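Local coordinates for protein factor essential for expression of methicillin resistance (Staphylococcus aureus, PDB 1LRZ) that adds glycines 2 and 3 of the pentaglycine bridge of the cell-wall peptidoglycan, taking each glycine from glycyl-tRNA(Gly), at residues Asp108-Tyr113 and Asn321-Val326; Phe145-Asp150 and Gln154-Ser159; Arg360-Gly365 and Ile391-Asp396. One frame throughout, in Å; residues are numbered along the deposited sequence.

Contact 1 (Asp108-Tyr113 and Asn321-Val326); sequences DPYLPY and NPFEVV
Tyr110 presents the edge of its ring to Glu324, whose OE1 lies in the ring plane, while Phe323 turns its own edge toward the phenol, CE2 standing 3.8 Å from Tyr110 CE1. Tyr20 and His22 pack edge-to-face with the Tyr110 ring from outside the two segments, and Tyr20 also meets the Phe323 ring. The polar link is a short hydrogen bond in which Tyr110 OH gives its proton to Glu324 OE1 at 2.6 Å. It reaches the carboxylate on the syn side, 17° out of its plane, and the carboxylate is turned 36° from the ring. The two side chains come from opposite directions and bridge backbones whose nearest CA atoms, those of Tyr110 and Phe323, are 12.0 Å apart. Glu324 covers its share with a chain extended beyond CG (chi2 179°). Its other oxygen, OE2, makes a salt bridge to Arg360 NE and accepts a hydrogen bond from Asn362 ND2, while Arg360 NH2 bonds to the phenol oxygen. Together these bonds hold the buried carboxylate in place and probably favour its charged form. Tyr110 itself sits at the centre of an inverse gamma turn just before strand 112-116. The arrangement is a buried polar cluster on one side of the nine-stranded mixed sheet of this FemABX protein, joining the entry of strand 112-116 to that of strand 325-332.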
loop_
_atom_site.group_PDB
_atom_site.type_symbol
_atom_site.label_atom_id
_atom_site.label_comp_id
_atom_site.label_asym_id
_atom_site.label_seq_id
_atom_site.Cartn_x
_atom_site.Cartn_y
_atom_site.Cartn_z
ATOM N N ASP A 108 5.223 -10.715 15.230
ATOM C CA ASP A 108 5.258 -9.301 14.870
ATOM C C ASP A 108 3.812 -8.858 14.612
ATOM O O ASP A 108 3.410 -8.574 13.482
ATOM C CB ASP A 108 6.181 -9.062 13.646
ATOM C CG ASP A 108 5.794 -9.875 12.413
ATOM O OD1 ASP A 108 6.376 -9.613 11.343
ATOM O OD2 ASP A 108 4.930 -10.766 12.487
ATOM N N PRO A 109 3.005 -8.804 15.688
ATOM C CA PRO A 109 1.595 -8.414 15.621
ATOM C C PRO A 109 1.346 -7.050 14.997
ATOM O O PRO A 109 2.086 -6.088 15.229
ATOM C CB PRO A 109 1.138 -8.494 17.082
ATOM C CG PRO A 109 2.362 -8.161 17.831
ATOM C CD PRO A 109 3.452 -8.910 17.088
ATOM N N TYR A 110 0.296 -7.004 14.188
ATOM C CA TYR A 110 -0.148 -5.801 13.483
ATOM C C TYR A 110 -0.945 -5.051 14.551
ATOM O O TYR A 110 -2.172 -4.973 14.497
ATOM C CB TYR A 110 -1.053 -6.229 12.322
ATOM C CG TYR A 110 -1.270 -5.187 11.239
ATOM C CD1 TYR A 110 -2.262 -5.370 10.275
ATOM C CD2 TYR A 110 -0.476 -4.037 11.161
ATOM C CE1 TYR A 110 -2.464 -4.453 9.253
ATOM C CE2 TYR A 110 -0.677 -3.094 10.134
ATOM C CZ TYR A 110 -1.670 -3.317 9.183
ATOM O OH TYR A 110 -1.863 -2.436 8.150
ATOM N N LEU A 111 -0.217 -4.517 15.528
ATOM C CA LEU A 111 -0.797 -3.834 16.682
ATOM C C LEU A 111 -0.187 -2.449 16.882
ATOM O O LEU A 111 1.000 -2.336 17.170
ATOM C CB LEU A 111 -0.524 -4.687 17.935
ATOM C CG LEU A 111 -1.029 -4.200 19.294
ATOM C CD1 LEU A 111 -2.541 -4.119 19.251
ATOM C CD2 LEU A 111 -0.576 -5.163 20.403
ATOM N N PRO A 112 -0.994 -1.385 16.755
ATOM C CA PRO A 112 -0.468 -0.029 16.934
ATOM C C PRO A 112 0.114 0.180 18.322
ATOM O O PRO A 112 -0.369 -0.384 19.306
ATOM C CB PRO A 112 -1.689 0.866 16.704
ATOM C CG PRO A 112 -2.571 0.042 15.820
ATOM C CD PRO A 112 -2.428 -1.348 16.415
ATOM N N TYR A 113 1.143 1.022 18.375
ATOM C CA TYR A 113 1.828 1.378 19.604
ATOM C C TYR A 113 1.637 2.884 19.820
ATOM O O TYR A 113 1.067 3.309 20.826
ATOM C CB TYR A 113 3.318 1.033 19.477
ATOM C CG TYR A 113 4.215 1.676 20.512
ATOM C CD1 TYR A 113 3.852 1.711 21.870
ATOM C CD2 TYR A 113 5.441 2.226 20.144
ATOM C CE1 TYR A 113 4.684 2.280 22.828
ATOM C CE2 TYR A 113 6.290 2.799 21.097
ATOM C CZ TYR A 113 5.907 2.820 22.434
ATOM O OH TYR A 113 6.752 3.365 23.372
ATOM N N ASN A 321 -7.791 -5.833 0.688
ATOM C CA ASN A 321 -8.523 -6.667 1.615
ATOM C C ASN A 321 -9.563 -5.792 2.294
ATOM O O ASN A 321 -9.498 -4.560 2.217
ATOM C CB ASN A 321 -7.551 -7.300 2.618
ATOM C CG ASN A 321 -6.596 -8.276 1.943
ATOM O OD1 ASN A 321 -6.951 -9.430 1.688
ATOM N ND2 ASN A 321 -5.389 -7.804 1.618
ATOM N N PRO A 322 -10.547 -6.413 2.948
ATOM C CA PRO A 322 -11.591 -5.633 3.620
ATOM C C PRO A 322 -11.091 -4.554 4.580
ATOM O O PRO A 322 -11.686 -3.482 4.680
ATOM C CB PRO A 322 -12.418 -6.707 4.332
ATOM C CG PRO A 322 -12.290 -7.893 3.388
ATOM C CD PRO A 322 -10.801 -7.860 3.079
ATOM N N PHE A 323 -9.997 -4.825 5.286
ATOM C CA PHE A 323 -9.483 -3.859 6.250
ATOM C C PHE A 323 -8.786 -2.648 5.631
ATOM O O PHE A 323 -8.863 -1.543 6.162
ATOM C CB PHE A 323 -8.505 -4.545 7.207
ATOM C CG PHE A 323 -7.855 -3.607 8.191
ATOM C CD1 PHE A 323 -8.633 -2.822 9.040
ATOM C CD2 PHE A 323 -6.465 -3.541 8.299
ATOM C CE1 PHE A 323 -8.034 -1.983 9.990
ATOM C CE2 PHE A 323 -5.855 -2.708 9.243
ATOM C CZ PHE A 323 -6.641 -1.929 10.090
ATOM N N GLU A 324 -8.109 -2.849 4.507
ATOM C CA GLU A 324 -7.381 -1.737 3.905
ATOM C C GLU A 324 -6.845 -2.048 2.519
ATOM O O GLU A 324 -6.751 -3.211 2.100
ATOM C CB GLU A 324 -6.182 -1.386 4.792
ATOM C CG GLU A 324 -5.237 -2.602 4.955
ATOM C CD GLU A 324 -3.995 -2.340 5.812
ATOM O OE1 GLU A 324 -3.329 -3.331 6.183
ATOM O OE2 GLU A 324 -3.673 -1.166 6.106
ATOM N N VAL A 325 -6.482 -0.982 1.818
ATOM C CA VAL A 325 -5.852 -1.090 0.519
ATOM C C VAL A 325 -4.400 -0.734 0.872
ATOM O O VAL A 325 -4.156 0.237 1.602
ATOM C CB VAL A 325 -6.416 -0.063 -0.484
ATOM C CG1 VAL A 325 -5.490 0.050 -1.693
ATOM C CG2 VAL A 325 -7.803 -0.512 -0.943
ATOM N N VAL A 326 -3.446 -1.527 0.390
ATOM C CA VAL A 326 -2.047 -1.278 0.688
ATOM C C VAL A 326 -1.234 -0.976 -0.556
ATOM O O VAL A 326 -1.258 -1.746 -1.517
ATOM C CB VAL A 326 -1.383 -2.503 1.375
ATOM C CG1 VAL A 326 0.123 -2.248 1.558
ATOM C CG2 VAL A 326 -2.032 -2.774 2.732
#

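Contact 2 (Phe145-Asp150 and Gln154-Ser159); sequences FHKGFD and QIRYHS
Arg156 and the backbone carbonyl of His146 make the polar part of the contact. Two nitrogens of the guanidinium grip this one oxygen side-on: NE lies 2.9 Å from His146 O, in the carbonyl plane and on a lone pair, whereas NH2, at 3.0 Å from the same His146 O, stands 41° out of that plane. The bend in the arginine at chi3 (-43°) turns the group back toward the carbonyl. Its NH1 is engaged elsewhere, in a salt bridge with Glu392 and a hydrogen bond to Tyr393 O, so three nitrogens tie the loop and strand 389-393 to one side chain.

Face and edge contacts involve the same arginine. Arg156 CD lies over a face of the His146 ring in a CH-pi contact, 3.9 Å from its centroid, and the ring, whose NE2 bonds to Asp396, has Gln154 O at its edge. On the guanidinium, Phe145 CA covers one face, while the Phe145 ring, steeply inclined to it, receives NH1 at the edge.

These contacts fold the loop that follows strand 141-142 back over the start of strand 157-162, a tight return with three residues between the segments.

The remaining contacts are van der Waals. Lys147, extended, passes obliquely across the phenol end of Tyr157, with CE 3.6 Å from Tyr157 OH. Farther along the loop, Ile155 CD1 lies 3.6 Å from Gly148 O and makes an apolar contact with Phe149 CD2 at 4.1 Å, the isoleucine and phenylalanine side chains running side by side and pointing the same way.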
loop_
_atom_site.group_PDB
_atom_site.type_symbol
_atom_site.label_atom_id
_atom_site.label_comp_id
_atom_site.label_asym_id
_atom_site.label_seq_id
_atom_site.Cartn_x
_atom_site.Cartn_y
_atom_site.Cartn_z
ATOM N N PHE A 145 12.947 -0.924 19.740
ATOM C CA PHE A 145 12.286 0.038 18.866
ATOM C C PHE A 145 13.147 0.361 17.658
ATOM O O PHE A 145 13.676 1.461 17.519
ATOM C CB PHE A 145 11.923 1.292 19.671
ATOM C CG PHE A 145 11.001 0.999 20.824
ATOM C CD1 PHE A 145 11.503 0.792 22.102
ATOM C CD2 PHE A 145 9.637 0.810 20.601
ATOM C CE1 PHE A 145 10.668 0.394 23.144
ATOM C CE2 PHE A 145 8.792 0.411 21.630
ATOM C CZ PHE A 145 9.310 0.203 22.907
ATOM N N HIS A 146 13.271 -0.622 16.771
ATOM C CA HIS A 146 14.089 -0.461 15.591
ATOM C C HIS A 146 13.446 0.461 14.560
ATOM O O HIS A 146 12.230 0.624 14.502
ATOM C CB HIS A 146 14.415 -1.830 14.984
ATOM C CG HIS A 146 13.213 -2.639 14.593
ATOM N ND1 HIS A 146 12.650 -2.572 13.335
ATOM C CD2 HIS A 146 12.502 -3.571 15.276
ATOM C CE1 HIS A 146 11.647 -3.433 13.258
ATOM N NE2 HIS A 146 11.534 -4.051 14.423
ATOM N N LYS A 147 14.299 1.089 13.768
ATOM C CA LYS A 147 13.893 2.019 12.715
ATOM C C LYS A 147 14.704 1.710 11.465
ATOM O O LYS A 147 15.756 1.068 11.542
ATOM C CB LYS A 147 14.201 3.453 13.120
ATOM C CG LYS A 147 13.471 3.964 14.333
ATOM C CD LYS A 147 14.017 5.349 14.644
ATOM C CE LYS A 147 13.236 6.041 15.735
ATOM N NZ LYS A 147 13.822 7.393 15.958
ATOM N N GLY A 148 14.235 2.192 10.319
ATOM C CA GLY A 148 14.946 1.942 9.079
ATOM C C GLY A 148 14.464 0.618 8.549
ATOM O O GLY A 148 13.751 -0.093 9.250
ATOM N N PHE A 149 14.837 0.279 7.321
ATOM C CA PHE A 149 14.405 -0.979 6.734
ATOM C C PHE A 149 15.401 -2.095 7.028
ATOM O O PHE A 149 16.532 -2.077 6.541
ATOM C CB PHE A 149 14.219 -0.819 5.227
ATOM C CG PHE A 149 13.432 0.399 4.850
ATOM C CD1 PHE A 149 14.073 1.534 4.363
ATOM C CD2 PHE A 149 12.050 0.429 5.015
ATOM C CE1 PHE A 149 13.350 2.684 4.044
ATOM C CE2 PHE A 149 11.317 1.576 4.700
ATOM C CZ PHE A 149 11.969 2.705 4.214
ATOM N N ASP A 150 14.967 -3.056 7.839
ATOM C CA ASP A 150 15.786 -4.198 8.222
ATOM C C ASP A 150 15.668 -5.299 7.176
ATOM O O ASP A 150 14.656 -5.405 6.482
ATOM C CB ASP A 150 15.330 -4.726 9.581
ATOM C CG ASP A 150 16.194 -5.860 10.088
ATOM O OD1 ASP A 150 16.107 -6.982 9.541
ATOM O OD2 ASP A 150 16.971 -5.619 11.033
ATOM N N GLN A 154 9.961 -6.781 9.672
ATOM C CA GLN A 154 9.025 -5.942 8.931
ATOM C C GLN A 154 9.190 -4.496 9.427
ATOM O O GLN A 154 9.519 -4.265 10.596
ATOM C CB GLN A 154 7.576 -6.403 9.179
ATOM C CG GLN A 154 7.240 -7.807 8.703
ATOM C CD GLN A 154 7.625 -8.032 7.249
ATOM O OE1 GLN A 154 7.324 -7.211 6.381
ATOM N NE2 GLN A 154 8.288 -9.151 6.975
ATOM N N ILE A 155 8.973 -3.529 8.540
ATOM C CA ILE A 155 9.082 -2.120 8.904
ATOM C C ILE A 155 8.003 -1.815 9.947
ATOM O O ILE A 155 6.833 -2.175 9.766
ATOM C CB ILE A 155 8.899 -1.206 7.656
ATOM C CG1 ILE A 155 8.965 0.265 8.066
ATOM C CG2 ILE A 155 7.581 -1.497 6.979
ATOM C CD1 ILE A 155 10.276 0.638 8.760
ATOM N N ARG A 156 8.405 -1.159 11.036
ATOM C CA ARG A 156 7.506 -0.826 12.141
ATOM C C ARG A 156 6.656 0.432 11.972
ATOM O O ARG A 156 5.832 0.731 12.839
ATOM C CB ARG A 156 8.281 -0.682 13.466
ATOM C CG ARG A 156 8.651 -1.963 14.195
ATOM C CD ARG A 156 9.018 -1.680 15.675
ATOM N NE ARG A 156 9.856 -0.490 15.816
ATOM C CZ ARG A 156 9.495 0.608 16.474
ATOM N NH1 ARG A 156 8.308 0.675 17.072
ATOM N NH2 ARG A 156 10.313 1.651 16.512
ATOM N N TYR A 157 6.839 1.166 10.878
ATOM C CA TYR A 157 6.073 2.393 10.668
ATOM C C TYR A 157 5.326 2.429 9.340
ATOM O O TYR A 157 5.890 2.094 8.299
ATOM C CB TYR A 157 6.983 3.624 10.721
ATOM C CG TYR A 157 7.785 3.794 11.992
ATOM C CD1 TYR A 157 8.932 3.025 12.235
ATOM C CD2 TYR A 157 7.418 4.746 12.940
ATOM C CE1 TYR A 157 9.697 3.210 13.403
ATOM C CE2 TYR A 157 8.170 4.938 14.102
ATOM C CZ TYR A 157 9.305 4.169 14.323
ATOM O OH TYR A 157 10.055 4.383 15.460
ATOM N N HIS A 158 4.060 2.849 9.392
ATOM C CA HIS A 158 3.218 2.980 8.200
ATOM C C HIS A 158 2.676 4.409 8.109
ATOM O O HIS A 158 2.453 5.055 9.130
ATOM C CB HIS A 158 1.998 2.045 8.259
ATOM C CG HIS A 158 2.318 0.592 8.085
ATOM N ND1 HIS A 158 1.374 -0.398 8.267
ATOM C CD2 HIS A 158 3.465 -0.040 7.736
ATOM C CE1 HIS A 158 1.928 -1.577 8.040
ATOM N NE2 HIS A 158 3.197 -1.389 7.716
ATOM N N SER A 159 2.472 4.887 6.881
ATOM C CA SER A 159 1.876 6.202 6.631
ATOM C C SER A 159 0.467 5.791 6.201
ATOM O O SER A 159 0.297 5.162 5.153
ATOM C CB SER A 159 2.570 6.918 5.477
ATOM O OG SER A 159 1.781 8.024 5.062
#

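Contact 3 (Arg360-Gly365 and Ile391-Asp396); sequences RYNFYG and IEYVGD
Strand 360-365 and strand 391-393 run at 45° to each other, their axes approaching to 9.8 Å, a separation that leaves the meeting to side chains. Arg360 and Tyr393 reach across from opposite directions. Arg360 NH2 makes a weak hydrogen bond to Tyr393 OH (3.0 Å, N-H...O angle 127°), with the hydroxyl at the edge of the guanidinium, in its plane, and the two flat groups turned 54° apart. The arginine spans the gap because its chain is extended from CG to NE, with CG opposite the backbone N (chi1 173°). The methyl CD1 of Ile391 comes obliquely to the other terminal nitrogen, 3.5 Å from Arg360 NH1. The guanidinium's strongest partner is Glu324, salt-bridged to NE; NH1 is also hydrogen-bonded to Tyr20. These bonds fix the rotation of the guanidinium and satisfy N-H groups that are buried. Arg360 and Tyr393 thus join strands 360-365 and 389-393, second neighbours in the mixed sheet of this FemABX protein, across the intervening strand 157-162.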
loop_
_atom_site.group_PDB
_atom_site.type_symbol
_atom_site.label_atom_id
_atom_site.label_comp_id
_atom_site.label_asym_id
_atom_site.label_seq_id
_atom_site.Cartn_x
_atom_site.Cartn_y
_atom_site.Cartn_z
ATOM N N ARG A 360 -9.637 2.396 4.909
ATOM C CA ARG A 360 -8.247 2.668 5.254
ATOM C C ARG A 360 -7.357 2.518 4.032
ATOM O O ARG A 360 -7.428 1.516 3.328
ATOM C CB ARG A 360 -7.821 1.701 6.353
ATOM C CG ARG A 360 -6.348 1.716 6.728
ATOM C CD ARG A 360 -6.174 0.876 7.998
ATOM N NE ARG A 360 -4.806 0.421 8.226
ATOM C CZ ARG A 360 -4.098 0.678 9.321
ATOM N NH1 ARG A 360 -4.619 1.414 10.304
ATOM N NH2 ARG A 360 -2.882 0.152 9.459
ATOM N N TYR A 361 -6.529 3.526 3.779
ATOM C CA TYR A 361 -5.625 3.506 2.642
ATOM C C TYR A 361 -4.214 3.597 3.222
ATOM O O TYR A 361 -3.810 4.627 3.764
ATOM C CB TYR A 361 -5.913 4.693 1.723
ATOM C CG TYR A 361 -5.154 4.642 0.418
ATOM C CD1 TYR A 361 -5.618 3.879 -0.655
ATOM C CD2 TYR A 361 -3.966 5.356 0.258
ATOM C CE1 TYR A 361 -4.915 3.830 -1.857
ATOM C CE2 TYR A 361 -3.253 5.314 -0.934
ATOM C CZ TYR A 361 -3.733 4.552 -1.987
ATOM O OH TYR A 361 -3.018 4.520 -3.158
ATOM N N ASN A 362 -3.474 2.506 3.101
ATOM C CA ASN A 362 -2.142 2.400 3.667
ATOM C C ASN A 362 -1.007 2.672 2.674
ATOM O O ASN A 362 -0.724 1.828 1.824
ATOM C CB ASN A 362 -1.994 0.990 4.252
ATOM C CG ASN A 362 -0.961 0.915 5.349
ATOM O OD1 ASN A 362 -0.030 1.711 5.384
ATOM N ND2 ASN A 362 -1.113 -0.065 6.251
ATOM N N PHE A 363 -0.360 3.837 2.787
ATOM C CA PHE A 363 0.769 4.176 1.914
ATOM C C PHE A 363 1.944 3.283 2.313
ATOM O O PHE A 363 3.003 3.274 1.680
ATOM C CB PHE A 363 1.160 5.657 2.058
ATOM C CG PHE A 363 0.240 6.594 1.329
ATOM C CD1 PHE A 363 -0.748 7.302 2.013
ATOM C CD2 PHE A 363 0.356 6.763 -0.055
ATOM C CE1 PHE A 363 -1.616 8.168 1.326
ATOM C CE2 PHE A 363 -0.511 7.632 -0.751
ATOM C CZ PHE A 363 -1.494 8.333 -0.062
ATOM N N TYR A 364 1.724 2.539 3.389
ATOM C CA TYR A 364 2.681 1.587 3.934
ATOM C C TYR A 364 3.995 2.125 4.526
ATOM O O TYR A 364 4.038 3.210 5.100
ATOM C CB TYR A 364 2.965 0.474 2.904
ATOM C CG TYR A 364 3.025 -0.921 3.519
ATOM C CD1 TYR A 364 2.018 -1.360 4.395
ATOM C CD2 TYR A 364 4.069 -1.800 3.226
ATOM C CE1 TYR A 364 2.050 -2.627 4.958
ATOM C CE2 TYR A 364 4.113 -3.085 3.795
ATOM C CZ TYR A 364 3.099 -3.487 4.656
ATOM O OH TYR A 364 3.117 -4.744 5.222
ATOM N N GLY A 365 5.058 1.345 4.373
ATOM C CA GLY A 365 6.336 1.657 4.985
ATOM C C GLY A 365 7.104 2.959 4.883
ATOM O O GLY A 365 7.269 3.506 3.798
ATOM N N ILE A 391 1.618 5.581 11.797
ATOM C CA ILE A 391 1.261 4.631 12.838
ATOM C C ILE A 391 2.512 3.803 13.121
ATOM O O ILE A 391 3.101 3.222 12.207
ATOM C CB ILE A 391 0.107 3.683 12.431
ATOM C CG1 ILE A 391 -1.161 4.503 12.156
ATOM C CG2 ILE A 391 -0.158 2.653 13.578
ATOM C CD1 ILE A 391 -2.358 3.659 11.692
ATOM N N GLU A 392 2.941 3.806 14.379
ATOM C CA GLU A 392 4.104 3.025 14.793
ATOM C C GLU A 392 3.566 1.795 15.504
ATOM O O GLU A 392 2.742 1.922 16.421
ATOM C CB GLU A 392 4.990 3.824 15.755
ATOM C CG GLU A 392 6.163 3.001 16.320
ATOM C CD GLU A 392 7.025 3.797 17.295
ATOM O OE1 GLU A 392 8.011 3.231 17.837
ATOM O OE2 GLU A 392 6.722 4.993 17.518
ATOM N N TYR A 393 4.023 0.617 15.087
ATOM C CA TYR A 393 3.562 -0.627 15.684
ATOM C C TYR A 393 4.485 -1.109 16.809
ATOM O O TYR A 393 5.612 -0.637 16.944
ATOM C CB TYR A 393 3.416 -1.703 14.603
ATOM C CG TYR A 393 2.465 -1.287 13.504
ATOM C CD1 TYR A 393 2.948 -0.765 12.304
ATOM C CD2 TYR A 393 1.081 -1.334 13.694
ATOM C CE1 TYR A 393 2.094 -0.295 11.316
ATOM C CE2 TYR A 393 0.203 -0.860 12.711
ATOM C CZ TYR A 393 0.719 -0.341 11.520
ATOM O OH TYR A 393 -0.121 0.111 10.527
ATOM N N VAL A 394 4.003 -2.047 17.620
ATOM C CA VAL A 394 4.787 -2.544 18.745
ATOM C C VAL A 394 6.117 -3.179 18.366
ATOM O O VAL A 394 7.081 -3.085 19.124
ATOM C CB VAL A 394 3.980 -3.551 19.595
ATOM C CG1 VAL A 394 2.827 -2.816 20.294
ATOM C CG2 VAL A 394 3.438 -4.672 18.718
ATOM N N GLY A 395 6.182 -3.814 17.200
ATOM C CA GLY A 395 7.436 -4.428 16.791
ATOM C C GLY A 395 7.482 -5.945 16.891
ATOM O O GLY A 395 6.448 -6.627 16.837
ATOM N N ASP A 396 8.693 -6.466 17.066
ATOM C CA ASP A 396 8.947 -7.905 17.118
ATOM C C ASP A 396 9.273 -8.494 18.479
ATOM O O ASP A 396 9.969 -7.881 19.285
ATOM C CB ASP A 396 10.091 -8.239 16.173
ATOM C CG ASP A 396 9.826 -7.769 14.768
ATOM O OD1 ASP A 396 9.863 -6.536 14.534
ATOM O OD2 ASP A 396 9.570 -8.636 13.905
#

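In the fold
From the N terminus, the chain first enters contact 1 at 108-113, which stays open until 321-326 closes a loop of 207 residues. Contact 2 opens and closes within that loop, as a short return from 145-150 to 154-159. Contact 3 follows in series, opening at 360-365 and closing at 391-396 after a shorter excursion that includes helix 377-384. No contacts cross. All three reach the nine-stranded sheet, in which 112-116, 389-393, 157-162, 360-365 and 325-332 lie in that order, so the late strand 389-393 inserts between two early ones. Probable backbone hydrogen bonds join Tyr113 N to Glu392 O between contacts 1 and 3, and Phe363 N to Ser159 O between contacts 2 and 3.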